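Local coordinates for protein novel antigen receptor (Ginglymostoma cirratum, PDB 4Q97) that forms a constant domain, C1, of the shark antibody IgNAR and probably serves as a structural module of its heavy chain rather than binding antigen, at residues P11-L16 with L31-S36; I43-Q48 with C73-K78; W47-K52 with R86-S91. One frame throughout, in Å; residues are numbered along the deposited sequence.

In the fold
All three contacts lie in one immunoglobulin C1-set domain, a sandwich of two antiparallel sheets. Contact 1 joins neighbouring strands 12-18 and 28-38 of one sheet. Contact 2 crosses the core, from strand 44-49 of the other sheet to strand 71-80, which pairs with 28-38. Contact 3 pairs 44-49 with 89-96 inside the second sheet. Along the chain, contact 1 closes before the other two open. The centres of contacts 1 and 2 are about 8 Å apart, those of 1 and 3 about 16 Å. Trp-47 belongs to contacts 2 and 3 and packs on Cys-33 and Leu-15 of contact 1. One strand pair per sheet and a bridge between the sheets thus meet round the tryptophan and the disulfide.

Contact 1 of 3, residues P11-L16 with L31-S36; sequences PIVSLL and LVCLIS
CG2 of Ile-35 stands anti to the backbone N, and this branch meets CB of Pro-11 at 3.4 Å. A chi1 of -176° turns SG of Cys-33 to its disulfide partner Cys-92, with CG1 of Val-13 4.3 Å from SG. Separately, CB of Cys-33 touches CD1 of Leu-15 at 4.2 Å. Val-13, Leu-15, Cys-33 and Ile-35 share the face of the sheet turned to the core; Pro-11 covers Ile-35 just before the strand begins. The backbones run antiparallel in register, from Ile-12 opposite Ser-36 to Leu-16 opposite Val-32. Six N-H to O=C bonds join them, two at each hydrogen-bonded pair. The Ile-12 N to Ser-36 O bond is 2.6 Å long. On the other face, one water bridges the strands at the Ile-12 and Ser-36 pair. It donates to Ile-12 O at 3.1 Å and is hydrogen-bonded to Ser-36 OG at 2.9 Å. That carbonyl therefore takes two hydrogen bonds, from Ser-36 N and from the water. Ile-12, Ser-14, Leu-16 and Leu-34 on this face pack against the second subunit. The pairing is that of the first two strands, A and B, of an immunoglobulin constant domain, with the core cysteine on strand B.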
loop_
_atom_site.group_PDB
_atom_site.type_symbol
_atom_site.label_atom_id
_atom_site.label_comp_id
_atom_site.label_asym_id
_atom_site.label_seq_id
_atom_site.Cartn_x
_atom_site.Cartn_y
_atom_site.Cartn_z
ATOM N N PRO A 11 5.755 8.667 11.725
ATOM C CA PRO A 11 4.967 8.046 10.663
ATOM C C PRO A 11 3.601 7.603 11.162
ATOM O O PRO A 11 3.464 7.183 12.313
ATOM C CB PRO A 11 5.806 6.827 10.268
ATOM C CG PRO A 11 6.608 6.505 11.477
ATOM C CD PRO A 11 6.899 7.827 12.130
ATOM N N ILE A 12 2.589 7.732 10.313
ATOM C CA ILE A 12 1.312 7.094 10.585
ATOM C C ILE A 12 1.411 5.704 9.975
ATOM O O ILE A 12 1.780 5.550 8.807
ATOM C CB ILE A 12 0.121 7.890 10.012
ATOM C CG1 ILE A 12 0.141 9.329 10.552
ATOM C CG2 ILE A 12 -1.197 7.194 10.340
ATOM C CD1 ILE A 12 -0.857 10.260 9.875
ATOM N N VAL A 13 1.105 4.702 10.789
ATOM C CA VAL A 13 1.318 3.305 10.443
ATOM C C VAL A 13 -0.011 2.573 10.387
ATOM O O VAL A 13 -0.825 2.660 11.303
ATOM C CB VAL A 13 2.237 2.619 11.476
ATOM C CG1 VAL A 13 2.314 1.113 11.237
ATOM C CG2 VAL A 13 3.616 3.256 11.439
ATOM N N SER A 14 -0.223 1.848 9.303
ATOM C CA SER A 14 -1.475 1.164 9.106
ATOM C C SER A 14 -1.216 -0.137 8.349
ATOM O O SER A 14 -0.612 -0.139 7.268
ATOM C CB SER A 14 -2.425 2.103 8.368
ATOM O OG SER A 14 -3.557 1.438 7.865
ATOM N N LEU A 15 -1.628 -1.245 8.964
ATOM C CA LEU A 15 -1.477 -2.565 8.375
ATOM C C LEU A 15 -2.802 -3.014 7.769
ATOM O O LEU A 15 -3.846 -2.990 8.433
ATOM C CB LEU A 15 -1.023 -3.580 9.421
ATOM C CG LEU A 15 -0.211 -4.720 8.823
ATOM C CD1 LEU A 15 1.206 -4.711 9.332
ATOM C CD2 LEU A 15 -0.820 -6.056 9.159
ATOM N N LEU A 16 -2.757 -3.412 6.502
ATOM C CA LEU A 16 -3.968 -3.768 5.773
ATOM C C LEU A 16 -3.803 -5.111 5.074
ATOM O O LEU A 16 -2.705 -5.467 4.644
ATOM C CB LEU A 16 -4.320 -2.680 4.748
ATOM C CG LEU A 16 -4.199 -1.224 5.206
ATOM C CD1 LEU A 16 -4.201 -0.264 4.022
ATOM C CD2 LEU A 16 -5.287 -0.873 6.211
ATOM N N LEU A 31 -0.338 -8.487 2.532
ATOM C CA LEU A 31 -0.398 -7.536 3.629
ATOM C C LEU A 31 0.368 -6.287 3.244
ATOM O O LEU A 31 1.448 -6.369 2.661
ATOM C CB LEU A 31 0.184 -8.127 4.912
ATOM C CG LEU A 31 -0.448 -9.388 5.496
ATOM C CD1 LEU A 31 0.136 -9.653 6.872
ATOM C CD2 LEU A 31 -1.961 -9.276 5.581
ATOM N N VAL A 32 -0.207 -5.132 3.561
ATOM C CA VAL A 32 0.427 -3.857 3.282
ATOM C C VAL A 32 0.682 -3.125 4.594
ATOM O O VAL A 32 -0.250 -2.825 5.347
ATOM C CB VAL A 32 -0.429 -2.974 2.344
ATOM C CG1 VAL A 32 0.237 -1.621 2.117
ATOM C CG2 VAL A 32 -0.665 -3.669 1.012
ATOM N N CYS A 33 1.951 -2.851 4.868
ATOM C CA CYS A 33 2.288 -1.953 5.960
ATOM C C CYS A 33 2.459 -0.542 5.399
ATOM O O CYS A 33 3.511 -0.192 4.863
ATOM C CB CYS A 33 3.541 -2.429 6.698
ATOM S SG CYS A 33 3.976 -1.445 8.146
ATOM N N LEU A 34 1.397 0.251 5.505
ATOM C CA LEU A 34 1.429 1.635 5.062
ATOM C C LEU A 34 2.035 2.552 6.105
ATOM O O LEU A 34 1.572 2.598 7.244
ATOM C CB LEU A 34 0.035 2.136 4.718
ATOM C CG LEU A 34 0.126 3.409 3.893
ATOM C CD1 LEU A 34 0.773 3.116 2.547
ATOM C CD2 LEU A 34 -1.260 3.979 3.727
ATOM N N ILE A 35 3.062 3.287 5.685
ATOM C CA ILE A 35 3.808 4.210 6.532
ATOM C C ILE A 35 3.810 5.587 5.860
ATOM O O ILE A 35 4.531 5.802 4.884
ATOM C CB ILE A 35 5.276 3.759 6.686
ATOM C CG1 ILE A 35 5.367 2.272 7.043
ATOM C CG2 ILE A 35 5.982 4.625 7.719
ATOM C CD1 ILE A 35 6.732 1.655 6.782
ATOM N N SER A 36 3.024 6.516 6.393
ATOM C CA SER A 36 2.836 7.818 5.752
ATOM C C SER A 36 2.940 8.970 6.739
ATOM O O SER A 36 2.614 8.820 7.914
ATOM C CB SER A 36 1.464 7.858 5.074
ATOM O OG SER A 36 0.446 7.556 6.005
HETATM O O HOH W 1 -0.705 5.035 6.962
#

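Contact 2 of 3, residues I43-Q48 with C73-K78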
loop_
_atom_site.group_PDB
_atom_site.type_symbol
_atom_site.label_atom_id
_atom_site.label_comp_id
_atom_site.label_asym_id
_atom_site.label_seq_id
_atom_site.Cartn_x
_atom_site.Cartn_y
_atom_site.Cartn_z
ATOM N N ILE A 43 13.581 5.766 8.012
ATOM C CA ILE A 43 12.793 4.805 8.781
ATOM C C ILE A 43 13.403 3.407 8.734
ATOM O O ILE A 43 14.138 3.072 7.799
ATOM C CB ILE A 43 11.330 4.723 8.285
ATOM C CG1 ILE A 43 11.284 4.739 6.750
ATOM C CG2 ILE A 43 10.490 5.846 8.894
ATOM C CD1 ILE A 43 9.930 4.417 6.159
ATOM N N ALA A 44 13.100 2.603 9.750
ATOM C CA ALA A 44 13.412 1.172 9.741
ATOM C C ALA A 44 12.112 0.369 9.803
ATOM O O ALA A 44 11.276 0.600 10.684
ATOM C CB ALA A 44 14.323 0.809 10.906
ATOM N N VAL A 45 11.942 -0.553 8.854
ATOM C CA VAL A 45 10.755 -1.413 8.795
ATOM C C VAL A 45 11.137 -2.865 9.057
ATOM O O VAL A 45 12.116 -3.368 8.503
ATOM C CB VAL A 45 10.036 -1.347 7.424
ATOM C CG1 VAL A 45 8.652 -1.983 7.507
ATOM C CG2 VAL A 45 9.929 0.084 6.930
ATOM N N SER A 46 10.349 -3.533 9.894
ATOM C CA SER A 46 10.564 -4.947 10.203
ATOM C C SER A 46 9.249 -5.670 10.475
ATOM O O SER A 46 8.371 -5.154 11.171
ATOM C CB SER A 46 11.517 -5.111 11.386
ATOM O OG SER A 46 11.040 -4.409 12.515
ATOM N N TRP A 47 9.134 -6.869 9.911
ATOM C CA TRP A 47 7.943 -7.694 10.025
ATOM C C TRP A 47 8.138 -8.799 11.040
ATOM O O TRP A 47 9.245 -9.324 11.190
ATOM C CB TRP A 47 7.637 -8.340 8.681
ATOM C CG TRP A 47 7.120 -7.404 7.655
ATOM C CD1 TRP A 47 7.855 -6.678 6.765
ATOM C CD2 TRP A 47 5.746 -7.097 7.393
ATOM N NE1 TRP A 47 7.022 -5.932 5.962
ATOM C CE2 TRP A 47 5.722 -6.172 6.327
ATOM C CE3 TRP A 47 4.533 -7.512 7.957
ATOM C CZ2 TRP A 47 4.526 -5.652 5.807
ATOM C CZ3 TRP A 47 3.343 -6.995 7.437
ATOM C CH2 TRP A 47 3.353 -6.074 6.374
ATOM N N GLN A 48 7.050 -9.155 11.721
ATOM C CA GLN A 48 7.026 -10.300 12.630
ATOM C C GLN A 48 5.808 -11.181 12.394
ATOM O O GLN A 48 4.769 -10.711 11.928
ATOM C CB GLN A 48 7.032 -9.856 14.095
ATOM C CG GLN A 48 8.406 -9.555 14.664
ATOM C CD GLN A 48 8.599 -8.092 15.001
ATOM O OE1 GLN A 48 9.142 -7.763 16.056
ATOM N NE2 GLN A 48 8.151 -7.203 14.115
ATOM N N CYS A 73 5.411 5.539 2.219
ATOM C CA CYS A 73 5.889 4.353 1.531
ATOM C C CYS A 73 5.062 3.171 1.984
ATOM O O CYS A 73 4.316 3.270 2.961
ATOM C CB CYS A 73 7.387 4.126 1.767
ATOM S SG CYS A 73 7.831 3.398 3.355
ATOM N N ALA A 74 5.177 2.063 1.261
ATOM C CA ALA A 74 4.463 0.848 1.620
ATOM C C ALA A 74 5.442 -0.312 1.717
ATOM O O ALA A 74 6.361 -0.433 0.899
ATOM C CB ALA A 74 3.371 0.550 0.604
ATOM N N SER A 75 5.257 -1.145 2.738
ATOM C CA SER A 75 5.997 -2.393 2.849
ATOM C C SER A 75 5.059 -3.554 2.550
ATOM O O SER A 75 4.023 -3.718 3.205
ATOM C CB SER A 75 6.633 -2.548 4.230
ATOM O OG SER A 75 7.512 -3.661 4.246
ATOM N N LEU A 76 5.434 -4.356 1.558
ATOM C CA LEU A 76 4.564 -5.391 1.012
ATOM C C LEU A 76 5.018 -6.802 1.364
ATOM O O LEU A 76 6.116 -7.216 0.994
ATOM C CB LEU A 76 4.491 -5.246 -0.507
ATOM C CG LEU A 76 3.633 -4.095 -1.017
ATOM C CD1 LEU A 76 4.043 -3.679 -2.422
ATOM C CD2 LEU A 76 2.176 -4.521 -0.967
ATOM N N LEU A 77 4.159 -7.533 2.071
ATOM C CA LEU A 77 4.438 -8.914 2.427
ATOM C C LEU A 77 3.388 -9.855 1.848
ATOM O O LEU A 77 2.181 -9.656 2.039
ATOM C CB LEU A 77 4.536 -9.083 3.948
ATOM C CG LEU A 77 4.637 -10.507 4.518
ATOM C CD1 LEU A 77 5.998 -11.136 4.250
ATOM C CD2 LEU A 77 4.342 -10.514 6.009
ATOM N N LYS A 78 3.862 -10.869 1.125
ATOM C CA LYS A 78 3.009 -11.968 0.688
ATOM C C LYS A 78 3.133 -13.062 1.729
ATOM O O LYS A 78 4.232 -13.574 1.969
ATOM C CB LYS A 78 3.453 -12.525 -0.666
ATOM C CG LYS A 78 4.040 -11.511 -1.631
ATOM C CD LYS A 78 4.509 -12.209 -2.894
ATOM C CE LYS A 78 5.819 -11.629 -3.409
ATOM N NZ LYS A 78 6.559 -12.621 -4.244
#
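The indole of Trp-47 has Leu-77 over one face and Ser-75 at its edge, and the ring of Phe-58 also meets it, with planes at about 50°. CB of Leu-77 sits 3.9 Å from the centroid of the six-membered ring of Trp-47, only 9° off the normal, in a CH-pi contact. CD2 of Leu-77 covers the same ring, 3.6 Å from CE3 of Trp-47. At the edge, NE1 of Trp-47 donates to OG of Ser-75 at 2.9 Å. The N-H...O angle is 158°, and OG lies close to the ring plane. This bond satisfies the buried indole N-H and helps fix the turn of the ring. The first torsion of Ser-75 is trans, which sets OG beside the indole N-H. The same OG is also hydrogen-bonded to OG1 of Thr-60. This is the core of the immunoglobulin sandwich: the core tryptophan characteristic of immunoglobulin domains, on strand C, reaches across to strand E, and its ring packs beside Cys-33 of the disulfide. The two strands face each other from different sheets, their axes 9.2 Å apart. Earlier along both segments, CG1 of Val-45 rests 3.8 Å from OG of Ser-75. CD1 of Ile-43 meets SG of Cys-73 at 3.6 Å.

Contact 3 of 3, residues W47-K52 with R86-S91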
loop_
_atom_site.group_PDB
_atom_site.type_symbol
_atom_site.label_atom_id
_atom_site.label_comp_id
_atom_site.label_asym_id
_atom_site.label_seq_id
_atom_site.Cartn_x
_atom_site.Cartn_y
_atom_site.Cartn_z
ATOM N N TRP A 47 9.134 -6.869 9.911
ATOM C CA TRP A 47 7.943 -7.694 10.025
ATOM C C TRP A 47 8.138 -8.799 11.040
ATOM O O TRP A 47 9.245 -9.324 11.190
ATOM C CB TRP A 47 7.637 -8.340 8.681
ATOM C CG TRP A 47 7.120 -7.404 7.655
ATOM C CD1 TRP A 47 7.855 -6.678 6.765
ATOM C CD2 TRP A 47 5.746 -7.097 7.393
ATOM N NE1 TRP A 47 7.022 -5.932 5.962
ATOM C CE2 TRP A 47 5.722 -6.172 6.327
ATOM C CE3 TRP A 47 4.533 -7.512 7.957
ATOM C CZ2 TRP A 47 4.526 -5.652 5.807
ATOM C CZ3 TRP A 47 3.343 -6.995 7.437
ATOM C CH2 TRP A 47 3.353 -6.074 6.374
ATOM N N GLN A 48 7.050 -9.155 11.721
ATOM C CA GLN A 48 7.026 -10.300 12.630
ATOM C C GLN A 48 5.808 -11.181 12.394
ATOM O O GLN A 48 4.769 -10.711 11.928
ATOM C CB GLN A 48 7.032 -9.856 14.095
ATOM C CG GLN A 48 8.406 -9.555 14.664
ATOM C CD GLN A 48 8.599 -8.092 15.001
ATOM O OE1 GLN A 48 9.142 -7.763 16.056
ATOM N NE2 GLN A 48 8.151 -7.203 14.115
ATOM N N LYS A 49 5.963 -12.464 12.709
ATOM C CA LYS A 49 4.852 -13.404 12.787
ATOM C C LYS A 49 4.831 -14.042 14.177
ATOM O O LYS A 49 5.852 -14.565 14.637
ATOM C CB LYS A 49 4.983 -14.491 11.715
ATOM C CG LYS A 49 3.861 -15.517 11.734
ATOM C CD LYS A 49 4.262 -16.785 11.004
ATOM C CE LYS A 49 3.400 -17.954 11.445
ATOM N NZ LYS A 49 4.039 -19.257 11.120
ATOM N N ASN A 50 3.675 -13.993 14.838
ATOM C CA ASN A 50 3.484 -14.614 16.158
ATOM C C ASN A 50 4.614 -14.358 17.155
ATOM O O ASN A 50 5.152 -15.302 17.737
ATOM C CB ASN A 50 3.249 -16.128 16.017
ATOM C CG ASN A 50 1.779 -16.497 16.028
ATOM O OD1 ASN A 50 0.988 -15.967 15.254
ATOM N ND2 ASN A 50 1.411 -17.424 16.906
ATOM N N THR A 51 4.959 -13.083 17.348
ATOM C CA THR A 51 6.105 -12.659 18.173
ATOM C C THR A 51 7.404 -12.652 17.361
ATOM O O THR A 51 8.122 -11.651 17.335
ATOM C CB THR A 51 6.300 -13.535 19.441
ATOM O OG1 THR A 51 5.059 -13.662 20.148
ATOM C CG2 THR A 51 7.359 -12.944 20.372
ATOM N N LYS A 52 7.684 -13.772 16.694
ATOM C CA LYS A 52 8.963 -14.004 16.015
ATOM C C LYS A 52 9.069 -13.292 14.663
ATOM O O LYS A 52 8.085 -13.171 13.934
ATOM C CB LYS A 52 9.209 -15.510 15.835
ATOM C CG LYS A 52 9.043 -16.349 17.099
ATOM C CD LYS A 52 10.267 -16.281 18.003
ATOM C CE LYS A 52 9.998 -16.961 19.337
ATOM N NZ LYS A 52 11.172 -16.884 20.252
ATOM N N ARG A 86 -3.798 -20.072 10.582
ATOM C CA ARG A 86 -3.201 -20.716 11.750
ATOM C C ARG A 86 -3.400 -19.819 12.972
ATOM O O ARG A 86 -2.760 -20.010 14.011
ATOM C CB ARG A 86 -1.708 -20.970 11.524
ATOM C CG ARG A 86 -1.393 -22.060 10.513
ATOM C CD ARG A 86 0.087 -22.068 10.164
ATOM N NE ARG A 86 0.855 -23.044 10.936
ATOM C CZ ARG A 86 1.200 -24.249 10.491
ATOM N NH1 ARG A 86 1.902 -25.069 11.263
ATOM N NH2 ARG A 86 0.848 -24.637 9.271
ATOM N N GLY A 87 -4.296 -18.839 12.835
ATOM C CA GLY A 87 -4.481 -17.802 13.841
ATOM C C GLY A 87 -3.170 -17.079 14.076
ATOM O O GLY A 87 -2.869 -16.682 15.202
ATOM N N SER A 88 -2.384 -16.942 13.008
ATOM C CA SER A 88 -1.105 -16.243 13.052
ATOM C C SER A 88 -1.330 -14.745 13.198
ATOM O O SER A 88 -2.263 -14.190 12.612
ATOM C CB SER A 88 -0.283 -16.511 11.783
ATOM O OG SER A 88 0.205 -17.843 11.727
ATOM N N VAL A 89 -0.485 -14.103 13.997
ATOM C CA VAL A 89 -0.480 -12.649 14.092
ATOM C C VAL A 89 0.715 -12.111 13.333
ATOM O O VAL A 89 1.856 -12.484 13.601
ATOM C CB VAL A 89 -0.463 -12.127 15.552
ATOM C CG1 VAL A 89 0.670 -12.741 16.364
ATOM C CG2 VAL A 89 -0.385 -10.605 15.583
ATOM N N TYR A 90 0.443 -11.240 12.374
ATOM C CA TYR A 90 1.507 -10.555 11.678
ATOM C C TYR A 90 1.553 -9.108 12.128
ATOM O O TYR A 90 0.517 -8.453 12.272
ATOM C CB TYR A 90 1.314 -10.654 10.171
ATOM C CG TYR A 90 1.449 -12.060 9.637
ATOM C CD1 TYR A 90 2.688 -12.558 9.243
ATOM C CD2 TYR A 90 0.339 -12.894 9.528
ATOM C CE1 TYR A 90 2.818 -13.845 8.751
ATOM C CE2 TYR A 90 0.459 -14.185 9.040
ATOM C CZ TYR A 90 1.702 -14.654 8.654
ATOM O OH TYR A 90 1.836 -15.933 8.166
ATOM N N SER A 91 2.764 -8.630 12.373
ATOM C CA SER A 91 2.983 -7.249 12.753
ATOM C C SER A 91 4.118 -6.669 11.921
ATOM O O SER A 91 5.079 -7.368 11.606
ATOM C CB SER A 91 3.301 -7.145 14.253
ATOM O OG SER A 91 4.506 -7.825 14.587
#
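OD1 of Asn-50 accepts a hydrogen bond from N of Val-89 at 2.7 Å, with the donor nearly in line with the side-chain C=O. The N-H...O angle is 161°. In return, N of Asn-50 donates to O of Val-89, also at 2.7 Å. Asn-50 thus grips Val-89 through both its backbone and its side chain. OD1 takes the N-H of Val-89 that a main-chain carbonyl would probably accept if the ladder continued. The backbone of Asn-50 turns here with positive phi (45°), as the chain leaves the strand. CG1 of Val-89 lies 3.4 Å from CA of Asn-50, packing against the start of this turn.

Lys-49 and Tyr-90 form a non-hydrogen-bonded pair, and their side chains run side by side in the same direction. CG of Lys-49 meets CE1 of Tyr-90 at 3.6 Å, an oblique approach to the ring. The lysine chain is extended, and its CE passes 3.2 Å from OG of Ser-88. NZ of Lys-49 makes a salt bridge to Glu-83, whose backbone O is also hydrogen-bonded to the hydroxyls of Ser-88 and Tyr-90. At the next pair, Gln-48 and Ser-91 exchange two backbone hydrogen bonds, and OG of Ser-91 sits 3.3 Å from CB of Gln-48.

Strand 44-49 here lies between strands 52-53 and 89-96, while Tyr-90 pairs through its backbone with Ile-107 of strand 101-108. On the inner side, Tyr-90 packs on Leu-31 of strand 28-38 and Val-79 of strand 71-80, in the facing sheet.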